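Local coordinates for exopolysaccharide biosynthesis protein (Pantoea stewartii subsp. stewartii DC283, PDB 6TGF) that modifies the glycan of the bacterial exopolysaccharide biofilm, probably by hydrolysis, as a trimer with a bacteriophage tailspike-like parallel beta-helix fold, at residues G200-A211 with F219-V229; A245-K256 with A275-F285. One frame throughout, in Å; residues are numbered along the deposited sequence.

Interaction 1: residues G200-A211 with F219-V229; sequences GGGEFVGSFQPA and FSGDGFHWRRV
Gly200 and Gly201 offer their carbonyls to Arg228 where strand 202-207 begins to pair with strand 224-228 in an antiparallel ladder, the middle of a small mixed sheet on the N-terminal side of the beta-helix. Arg228 NH2 gives a bond to Gly200 O at 2.6 Å and a weak one to Gly201 O; the first carbonyl oxygen lies in the guanidinium plane, yet the donor stands above the carbonyl's own plane. Asp240 adds a salt bridge to the same nitrogen, and a water takes the N-H of NE. Glu203 O accepts from Val229 N in a nearly straight bond. Phe204 CZ lies 3.4 Å from Arg228 NH1, over one face of the guanidinium toward its rim, with ring and guanidinium planes 70° apart, while Phe204 CE2 meets Phe219 CD2 at 3.5 Å. Val205 and Arg227 exchange two backbone bonds. Gly206 CA lies over one face of the Trp226 indole, 3.3 Å above its plane and toward the rim; the indole NE1 bonds to Thr179 O. Ser207 pairs with His225 through both backbone bonds, and its OG, bound to Glu184, also closes an ST turn with Gln209 N. With CG set between backbone N and carbonyl carbon (chi1 79°), the His225 ring reaches under the departing loop, where Ala211 CB sits 3.5 Å from the ring centroid, almost on its normal.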
loop_
_atom_site.group_PDB
_atom_site.type_symbol
_atom_site.label_atom_id
_atom_site.label_comp_id
_atom_site.label_asym_id
_atom_site.label_seq_id
_atom_site.Cartn_x
_atom_site.Cartn_y
_atom_site.Cartn_z
ATOM N N GLY B 200 27.374 13.063 21.869
ATOM C CA GLY B 200 27.160 12.095 22.963
ATOM C C GLY B 200 27.303 12.734 24.335
ATOM O O GLY B 200 27.469 11.981 25.315
ATOM N N GLY B 201 27.241 14.068 24.409
ATOM C CA GLY B 201 27.258 14.831 25.672
ATOM C C GLY B 201 25.868 14.925 26.275
ATOM O O GLY B 201 24.920 14.393 25.665
ATOM N N GLY B 202 25.743 15.575 27.435
ATOM C CA GLY B 202 24.451 15.782 28.115
ATOM C C GLY B 202 24.616 16.127 29.584
ATOM O O GLY B 202 25.757 16.387 30.015
ATOM N N GLU B 203 23.499 16.133 30.317
ATOM C CA GLU B 203 23.423 16.450 31.766
ATOM C C GLU B 203 23.379 15.137 32.552
ATOM O O GLU B 203 22.597 14.246 32.168
ATOM C CB GLU B 203 22.191 17.310 32.044
ATOM C CG GLU B 203 22.050 17.726 33.497
ATOM C CD GLU B 203 21.098 18.886 33.735
ATOM O OE1 GLU B 203 20.954 19.733 32.826
ATOM O OE2 GLU B 203 20.500 18.941 34.830
ATOM N N PHE B 204 24.186 15.033 33.610
ATOM C CA PHE B 204 24.345 13.810 34.437
ATOM C C PHE B 204 24.141 14.155 35.915
ATOM O O PHE B 204 24.566 15.240 36.354
ATOM C CB PHE B 204 25.712 13.173 34.173
ATOM C CG PHE B 204 25.818 12.489 32.835
ATOM C CD1 PHE B 204 26.028 13.224 31.679
ATOM C CD2 PHE B 204 25.691 11.113 32.730
ATOM C CE1 PHE B 204 26.114 12.596 30.446
ATOM C CE2 PHE B 204 25.778 10.487 31.497
ATOM C CZ PHE B 204 25.989 11.230 30.358
ATOM N N VAL B 205 23.507 13.235 36.649
ATOM C CA VAL B 205 23.191 13.355 38.103
ATOM C C VAL B 205 23.954 12.246 38.836
ATOM O O VAL B 205 23.804 11.070 38.455
ATOM C CB VAL B 205 21.667 13.318 38.353
ATOM C CG1 VAL B 205 20.997 12.076 37.789
ATOM C CG2 VAL B 205 21.324 13.475 39.821
ATOM N N GLY B 206 24.779 12.620 39.819
ATOM C CA GLY B 206 25.729 11.719 40.501
ATOM C C GLY B 206 25.063 10.894 41.588
ATOM O O GLY B 206 24.027 11.338 42.124
ATOM N N SER B 207 25.645 9.733 41.905
ATOM C CA SER B 207 25.178 8.810 42.972
ATOM C C SER B 207 26.345 7.963 43.491
ATOM O O SER B 207 27.275 7.689 42.705
ATOM C CB SER B 207 24.055 7.937 42.474
ATOM O OG SER B 207 23.537 7.130 43.522
ATOM N N PHE B 208 26.287 7.579 44.769
ATOM C CA PHE B 208 27.220 6.626 45.428
ATOM C C PHE B 208 26.563 5.243 45.519
ATOM O O PHE B 208 27.244 4.290 45.940
ATOM C CB PHE B 208 27.630 7.147 46.807
ATOM C CG PHE B 208 28.207 8.539 46.791
ATOM C CD1 PHE B 208 29.465 8.779 46.260
ATOM C CD2 PHE B 208 27.488 9.613 47.295
ATOM C CE1 PHE B 208 29.992 10.062 46.237
ATOM C CE2 PHE B 208 28.019 10.894 47.276
ATOM C CZ PHE B 208 29.269 11.116 46.746
ATOM N N GLN B 209 25.284 5.142 45.136
ATOM C CA GLN B 209 24.539 3.860 45.016
ATOM C C GLN B 209 25.186 3.026 43.914
ATOM O O GLN B 209 25.587 3.571 42.887
ATOM C CB GLN B 209 23.060 4.110 44.708
ATOM C CG GLN B 209 22.306 4.813 45.830
ATOM C CD GLN B 209 22.256 3.989 47.093
ATOM O OE1 GLN B 209 22.661 4.436 48.164
ATOM N NE2 GLN B 209 21.768 2.765 46.973
ATOM N N PRO B 210 25.307 1.688 44.074
ATOM C CA PRO B 210 26.005 0.860 43.091
ATOM C C PRO B 210 25.178 0.680 41.809
ATOM O O PRO B 210 23.999 0.392 41.912
ATOM C CB PRO B 210 26.215 -0.494 43.790
ATOM C CG PRO B 210 25.687 -0.313 45.209
ATOM C CD PRO B 210 24.764 0.887 45.179
ATOM N N ALA B 211 25.813 0.867 40.648
ATOM C CA ALA B 211 25.222 0.676 39.302
ATOM C C ALA B 211 26.330 0.319 38.305
ATOM O O ALA B 211 27.379 0.993 38.321
ATOM C CB ALA B 211 24.481 1.921 38.880
ATOM N N PHE B 219 27.634 5.789 33.621
ATOM C CA PHE B 219 29.121 5.808 33.639
ATOM C C PHE B 219 29.588 5.776 35.097
ATOM O O PHE B 219 29.343 6.762 35.822
ATOM C CB PHE B 219 29.659 7.040 32.907
ATOM C CG PHE B 219 29.191 7.165 31.480
ATOM C CD1 PHE B 219 29.883 6.553 30.448
ATOM C CD2 PHE B 219 28.049 7.888 31.173
ATOM C CE1 PHE B 219 29.445 6.665 29.138
ATOM C CE2 PHE B 219 27.611 8.000 29.863
ATOM C CZ PHE B 219 28.311 7.389 28.848
ATOM N N SER B 220 30.226 4.677 35.509
ATOM C CA SER B 220 30.581 4.380 36.921
ATOM C C SER B 220 32.100 4.422 37.126
ATOM O O SER B 220 32.845 4.106 36.175
ATOM C CB SER B 220 30.007 3.058 37.357
ATOM O OG SER B 220 30.376 2.024 36.461
ATOM N N GLY B 221 32.518 4.813 38.334
ATOM C CA GLY B 221 33.912 4.767 38.811
ATOM C C GLY B 221 34.023 3.907 40.055
ATOM O O GLY B 221 33.177 3.009 40.223
ATOM N N ASP B 222 35.017 4.182 40.904
ATOM C CA ASP B 222 35.298 3.405 42.140
ATOM C C ASP B 222 34.390 3.924 43.262
ATOM O O ASP B 222 34.789 4.879 43.954
ATOM C CB ASP B 222 36.786 3.472 42.502
ATOM C CG ASP B 222 37.271 2.323 43.371
ATOM O OD1 ASP B 222 36.426 1.522 43.824
ATOM O OD2 ASP B 222 38.498 2.234 43.584
ATOM N N GLY B 223 33.206 3.322 43.413
ATOM C CA GLY B 223 32.261 3.595 44.514
ATOM C C GLY B 223 31.297 4.724 44.191
ATOM O O GLY B 223 30.758 5.325 45.141
ATOM N N PHE B 224 31.074 4.998 42.904
ATOM C CA PHE B 224 30.130 6.037 42.414
ATOM C C PHE B 224 29.801 5.791 40.939
ATOM O O PHE B 224 30.480 4.971 40.286
ATOM C CB PHE B 224 30.721 7.437 42.593
ATOM C CG PHE B 224 31.920 7.727 41.725
ATOM C CD1 PHE B 224 31.765 8.195 40.429
ATOM C CD2 PHE B 224 33.206 7.528 42.204
ATOM C CE1 PHE B 224 32.869 8.458 39.632
ATOM C CE2 PHE B 224 34.308 7.792 41.407
ATOM C CZ PHE B 224 34.138 8.258 40.124
ATOM N N HIS B 225 28.788 6.502 40.437
ATOM C CA HIS B 225 28.390 6.519 39.006
ATOM C C HIS B 225 27.648 7.820 38.692
ATOM O O HIS B 225 27.260 8.533 39.641
ATOM C CB HIS B 225 27.561 5.274 38.656
ATOM C CG HIS B 225 26.133 5.342 39.089
ATOM N ND1 HIS B 225 25.712 4.884 40.322
ATOM C CD2 HIS B 225 25.030 5.797 38.457
ATOM C CE1 HIS B 225 24.411 5.059 40.431
ATOM N NE2 HIS B 225 23.969 5.620 39.302
ATOM N N TRP B 226 27.486 8.107 37.399
ATOM C CA TRP B 226 26.683 9.233 36.858
ATOM C C TRP B 226 25.585 8.663 35.958
ATOM O O TRP B 226 25.915 7.853 35.073
ATOM C CB TRP B 226 27.578 10.217 36.097
ATOM C CG TRP B 226 28.652 10.838 36.935
ATOM C CD1 TRP B 226 29.910 10.354 37.137
ATOM C CD2 TRP B 226 28.569 12.066 37.680
ATOM N NE1 TRP B 226 30.614 11.194 37.957
ATOM C CE2 TRP B 226 29.819 12.252 38.306
ATOM C CE3 TRP B 226 27.566 13.022 37.881
ATOM C CZ2 TRP B 226 30.089 13.354 39.117
ATOM C CZ3 TRP B 226 27.834 14.111 38.682
ATOM C CH2 TRP B 226 29.080 14.273 39.291
ATOM N N ARG B 227 24.333 9.063 36.192
ATOM C CA ARG B 227 23.150 8.635 35.398
ATOM C C ARG B 227 22.753 9.784 34.465
ATOM O O ARG B 227 22.543 10.906 34.966
ATOM C CB ARG B 227 22.011 8.213 36.331
ATOM C CG ARG B 227 20.691 7.906 35.633
ATOM C CD ARG B 227 19.770 6.994 36.434
ATOM N NE ARG B 227 20.170 6.869 37.835
ATOM C CZ ARG B 227 20.534 5.737 38.450
ATOM N NH1 ARG B 227 20.535 4.578 37.809
ATOM N NH2 ARG B 227 20.886 5.771 39.725
ATOM N N ARG B 228 22.682 9.508 33.160
ATOM C CA ARG B 228 22.264 10.479 32.115
ATOM C C ARG B 228 20.819 10.908 32.390
ATOM O O ARG B 228 19.988 10.025 32.685
ATOM C CB ARG B 228 22.387 9.855 30.722
ATOM C CG ARG B 228 22.135 10.831 29.582
ATOM C CD ARG B 228 22.269 10.186 28.217
ATOM N NE ARG B 228 23.148 10.979 27.368
ATOM C CZ ARG B 228 24.419 10.693 27.094
ATOM N NH1 ARG B 228 24.995 9.604 27.575
ATOM N NH2 ARG B 228 25.115 11.503 26.319
ATOM N N VAL B 229 20.541 12.213 32.310
ATOM C CA VAL B 229 19.162 12.780 32.379
ATOM C C VAL B 229 18.535 12.624 30.990
ATOM O O VAL B 229 18.945 13.360 30.069
ATOM C CB VAL B 229 19.156 14.246 32.852
ATOM C CG1 VAL B 229 17.744 14.812 32.916
ATOM C CG2 VAL B 229 19.851 14.410 34.196
HETATM O O HOH W 1 21.797 13.255 26.698
HETATM O O HOH W 2 27.958 3.184 41.435
#

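Interaction 2: residues A245-K256 with A275-F285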
loop_
_atom_site.group_PDB
_atom_site.type_symbol
_atom_site.label_atom_id
_atom_site.label_comp_id
_atom_site.label_asym_id
_atom_site.label_seq_id
_atom_site.Cartn_x
_atom_site.Cartn_y
_atom_site.Cartn_z
ATOM N N ALA B 245 30.796 9.201 13.956
ATOM C CA ALA B 245 30.333 9.225 12.549
ATOM C C ALA B 245 31.482 9.665 11.633
ATOM O O ALA B 245 31.314 10.676 10.920
ATOM C CB ALA B 245 29.136 10.136 12.419
ATOM N N ASP B 246 32.601 8.930 11.652
ATOM C CA ASP B 246 33.818 9.220 10.842
ATOM C C ASP B 246 34.080 8.088 9.835
ATOM O O ASP B 246 35.023 8.234 9.037
ATOM C CB ASP B 246 35.033 9.481 11.740
ATOM C CG ASP B 246 35.542 8.275 12.514
ATOM O OD1 ASP B 246 34.919 7.200 12.419
ATOM O OD2 ASP B 246 36.564 8.423 13.210
ATOM N N GLY B 247 33.299 7.002 9.876
ATOM C CA GLY B 247 33.381 5.875 8.925
ATOM C C GLY B 247 34.669 5.073 9.055
ATOM O O GLY B 247 34.906 4.212 8.185
ATOM N N LYS B 248 35.465 5.325 10.103
ATOM C CA LYS B 248 36.783 4.676 10.354
ATOM C C LYS B 248 36.749 3.927 11.690
ATOM O O LYS B 248 37.071 2.723 11.698
ATOM C CB LYS B 248 37.912 5.713 10.400
ATOM C CG LYS B 248 38.103 6.549 9.142
ATOM C CD LYS B 248 37.989 5.760 7.862
ATOM C CE LYS B 248 38.618 6.466 6.684
ATOM N NZ LYS B 248 38.652 5.588 5.494
ATOM N N THR B 249 36.408 4.631 12.773
ATOM C CA THR B 249 36.379 4.104 14.163
ATOM C C THR B 249 35.279 3.044 14.278
ATOM O O THR B 249 34.122 3.351 13.930
ATOM C CB THR B 249 36.161 5.226 15.184
ATOM O OG1 THR B 249 37.017 6.316 14.841
ATOM C CG2 THR B 249 36.434 4.783 16.605
ATOM N N ASP B 250 35.637 1.847 14.753
ATOM C CA ASP B 250 34.697 0.714 14.960
ATOM C C ASP B 250 33.648 1.137 15.994
ATOM O O ASP B 250 34.037 1.447 17.138
ATOM C CB ASP B 250 35.443 -0.554 15.385
ATOM C CG ASP B 250 34.583 -1.807 15.407
ATOM O OD1 ASP B 250 33.439 -1.751 14.908
ATOM O OD2 ASP B 250 35.067 -2.832 15.921
ATOM N N SER B 251 32.375 1.162 15.589
ATOM C CA SER B 251 31.211 1.519 16.444
ATOM C C SER B 251 30.472 0.251 16.891
ATOM O O SER B 251 29.338 0.380 17.387
ATOM C CB SER B 251 30.291 2.475 15.723
ATOM O OG SER B 251 29.825 1.910 14.507
ATOM N N ALA B 252 31.093 -0.925 16.735
ATOM C CA ALA B 252 30.557 -2.228 17.196
ATOM C C ALA B 252 30.390 -2.209 18.714
ATOM O O ALA B 252 29.345 -2.617 19.213
ATOM C CB ALA B 252 31.441 -3.366 16.741
ATOM N N PRO B 253 31.388 -1.735 19.501
ATOM C CA PRO B 253 31.240 -1.649 20.956
ATOM C C PRO B 253 30.007 -0.840 21.386
ATOM O O PRO B 253 29.311 -1.276 22.286
ATOM C CB PRO B 253 32.528 -0.947 21.416
ATOM C CG PRO B 253 33.529 -1.267 20.331
ATOM C CD PRO B 253 32.715 -1.278 19.054
ATOM N N ALA B 254 29.775 0.307 20.736
ATOM C CA ALA B 254 28.630 1.215 20.985
ATOM C C ALA B 254 27.319 0.484 20.671
ATOM O O ALA B 254 26.395 0.539 21.505
ATOM C CB ALA B 254 28.772 2.470 20.157
ATOM N N ILE B 255 27.258 -0.179 19.511
ATOM C CA ILE B 255 26.072 -0.948 19.027
ATOM C C ILE B 255 25.760 -2.067 20.029
ATOM O O ILE B 255 24.573 -2.239 20.362
ATOM C CB ILE B 255 26.307 -1.482 17.599
ATOM C CG1 ILE B 255 26.330 -0.342 16.577
ATOM C CG2 ILE B 255 25.272 -2.539 17.234
ATOM C CD1 ILE B 255 26.903 -0.724 15.232
ATOM N N LYS B 256 26.788 -2.792 20.484
ATOM C CA LYS B 256 26.670 -3.882 21.491
ATOM C C LYS B 256 26.200 -3.303 22.832
ATOM O O LYS B 256 25.340 -3.934 23.475
ATOM C CB LYS B 256 28.002 -4.620 21.647
ATOM C CG LYS B 256 28.411 -5.471 20.453
ATOM C CD LYS B 256 29.499 -6.470 20.773
ATOM C CE LYS B 256 30.152 -7.068 19.543
ATOM N NZ LYS B 256 31.531 -6.562 19.348
ATOM N N ALA B 275 22.551 10.274 11.854
ATOM C CA ALA B 275 22.938 10.468 10.436
ATOM C C ALA B 275 24.468 10.413 10.326
ATOM O O ALA B 275 25.142 10.884 11.266
ATOM C CB ALA B 275 22.385 11.773 9.915
ATOM N N GLY B 276 24.986 9.833 9.238
ATOM C CA GLY B 276 26.430 9.771 8.931
ATOM C C GLY B 276 26.879 8.383 8.505
ATOM O O GLY B 276 26.028 7.472 8.445
ATOM N N THR B 277 28.175 8.232 8.213
ATOM C CA THR B 277 28.830 6.954 7.827
ATOM C C THR B 277 29.485 6.338 9.068
ATOM O O THR B 277 30.252 7.058 9.738
ATOM C CB THR B 277 29.847 7.176 6.701
ATOM O OG1 THR B 277 29.168 7.823 5.624
ATOM C CG2 THR B 277 30.480 5.892 6.210
ATOM N N PHE B 278 29.198 5.062 9.350
ATOM C CA PHE B 278 29.677 4.325 10.550
ATOM C C PHE B 278 30.389 3.036 10.130
ATOM O O PHE B 278 29.862 2.308 9.266
ATOM C CB PHE B 278 28.511 4.023 11.492
ATOM C CG PHE B 278 27.916 5.250 12.132
ATOM C CD1 PHE B 278 26.987 6.021 11.454
ATOM C CD2 PHE B 278 28.307 5.648 13.400
ATOM C CE1 PHE B 278 26.448 7.156 12.037
ATOM C CE2 PHE B 278 27.767 6.784 13.982
ATOM C CZ PHE B 278 26.838 7.534 13.300
ATOM N N PHE B 279 31.550 2.771 10.738
ATOM C CA PHE B 279 32.322 1.510 10.588
ATOM C C PHE B 279 31.880 0.524 11.676
ATOM O O PHE B 279 31.951 0.874 12.872
ATOM C CB PHE B 279 33.827 1.778 10.653
ATOM C CG PHE B 279 34.677 0.541 10.507
ATOM C CD1 PHE B 279 34.653 -0.199 9.335
ATOM C CD2 PHE B 279 35.495 0.112 11.541
ATOM C CE1 PHE B 279 35.433 -1.337 9.200
ATOM C CE2 PHE B 279 36.275 -1.026 11.403
ATOM C CZ PHE B 279 36.242 -1.748 10.234
ATOM N N VAL B 280 31.438 -0.668 11.267
ATOM C CA VAL B 280 30.876 -1.719 12.165
ATOM C C VAL B 280 31.517 -3.064 11.805
ATOM O O VAL B 280 31.298 -3.533 10.673
ATOM C CB VAL B 280 29.339 -1.783 12.055
ATOM C CG1 VAL B 280 28.741 -2.825 12.986
ATOM C CG2 VAL B 280 28.693 -0.426 12.299
ATOM N N THR B 281 32.279 -3.651 12.732
ATOM C CA THR B 281 32.766 -5.055 12.659
ATOM C C THR B 281 31.616 -5.989 13.055
ATOM O O THR B 281 30.701 -5.524 13.766
ATOM C CB THR B 281 34.004 -5.274 13.539
ATOM O OG1 THR B 281 33.697 -4.853 14.868
ATOM C CG2 THR B 281 35.220 -4.531 13.036
ATOM N N GLY B 282 31.670 -7.246 12.606
ATOM C CA GLY B 282 30.650 -8.283 12.863
ATOM C C GLY B 282 30.173 -8.280 14.307
ATOM O O GLY B 282 30.991 -8.574 15.199
ATOM N N CYS B 283 28.895 -7.955 14.525
ATOM C CA CYS B 283 28.213 -7.967 15.847
ATOM C C CYS B 283 27.410 -9.265 15.989
ATOM O O CYS B 283 26.465 -9.460 15.199
ATOM C CB CYS B 283 27.293 -6.762 16.006
ATOM S SG CYS B 283 28.184 -5.191 16.167
ATOM N N ASP B 284 27.778 -10.110 16.958
ATOM C CA ASP B 284 27.129 -11.422 17.227
ATOM C C ASP B 284 26.242 -11.299 18.473
ATOM O O ASP B 284 26.791 -11.280 19.590
ATOM C CB ASP B 284 28.173 -12.534 17.366
ATOM C CG ASP B 284 27.613 -13.939 17.207
ATOM O OD1 ASP B 284 26.499 -14.193 17.711
ATOM O OD2 ASP B 284 28.296 -14.771 16.574
ATOM N N PHE B 285 24.923 -11.211 18.273
ATOM C CA PHE B 285 23.876 -11.303 19.326
ATOM C C PHE B 285 23.197 -12.675 19.229
ATOM O O PHE B 285 21.967 -12.766 19.439
ATOM C CB PHE B 285 22.851 -10.175 19.170
ATOM C CG PHE B 285 23.426 -8.820 18.847
ATOM C CD1 PHE B 285 24.065 -8.067 19.819
ATOM C CD2 PHE B 285 23.315 -8.289 17.570
ATOM C CE1 PHE B 285 24.585 -6.816 19.520
ATOM C CE2 PHE B 285 23.837 -7.038 17.272
ATOM C CZ PHE B 285 24.468 -6.304 18.249
HETATM O O HOH W 3 32.317 4.837 12.787
#
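Asp250 grips Thr281 with both carboxylate oxygens: Thr281 OG1 donates to Asp250 OD2 at 2.7 Å, on the syn side, and Thr281 N donates to Asp250 OD1 at 3.1 Å. The same OD1 also takes Ala252 N, closing an Asx turn, and the two N-H groups come from opposite faces of the carboxylate, which fixes its rotation at the start of helix 252-265. Asp250 CG, anti to the backbone N (chi1 -171°), places the carboxylate across the threonine side chain at about a right angle. Next door, Phe279 O receives two bonds from Ser251: the backbone N arrives nearly end-on at 2.8 Å, while OG comes from above the carbonyl plane at 2.9 Å. A water bridges Thr249 O and Phe279 N. Earlier in the loop, Asp246 holds the 246-249 turn as an Asx motif, its OD1 accepting from Lys248 N and Thr249 N on one face and its OD2 from Thr249 OG1.

Outward from these bonds, side chains pack on backbone and on one another. Phe279 lays its ring along the 247-250 backbone, with Asp250 N at the ring edge. Ala245 CA sits over one face of Phe278, and Ala245 CB reaches Phe278 CZ at 3.6 Å. On the helix, Ile255 CD1 meets Val280 CG2 at 3.4 Å, and Ile255 CG2 lies in the plane of the Phe285 ring, at its edge. Ala252 CB packs on Cys283 SG.

Loop 245-251 thus follows strand 276-279, which pairs onward with strand 308-311, and the first turn of helix 252-265 covers residues 280-285, whose strand 283-284 pairs with strand 318-324, near the N-terminal end of the parallel beta-helix.

How the interactions relate
The two contacts follow one another along the chain: strand 224-228 is the last strand before helix 252-265, and residues 229-251 carry the chain from the small mixed sheet to the start of the parallel beta-helix. Their centres are about 24 Å apart and their nearest atoms about 9 Å, so the two do not touch. Asp240, salt-bridged to Arg228 of interaction 1, lies in that connection, as do Leu238 and Phe239, which pack on Ile255 and Ala245 of interaction 2. Ethanediol, probably from the crystallisation liquor, is bound about 5 Å from the side chain of Arg228 and also about 6 Å from that of Thr249; no active-site role follows from this.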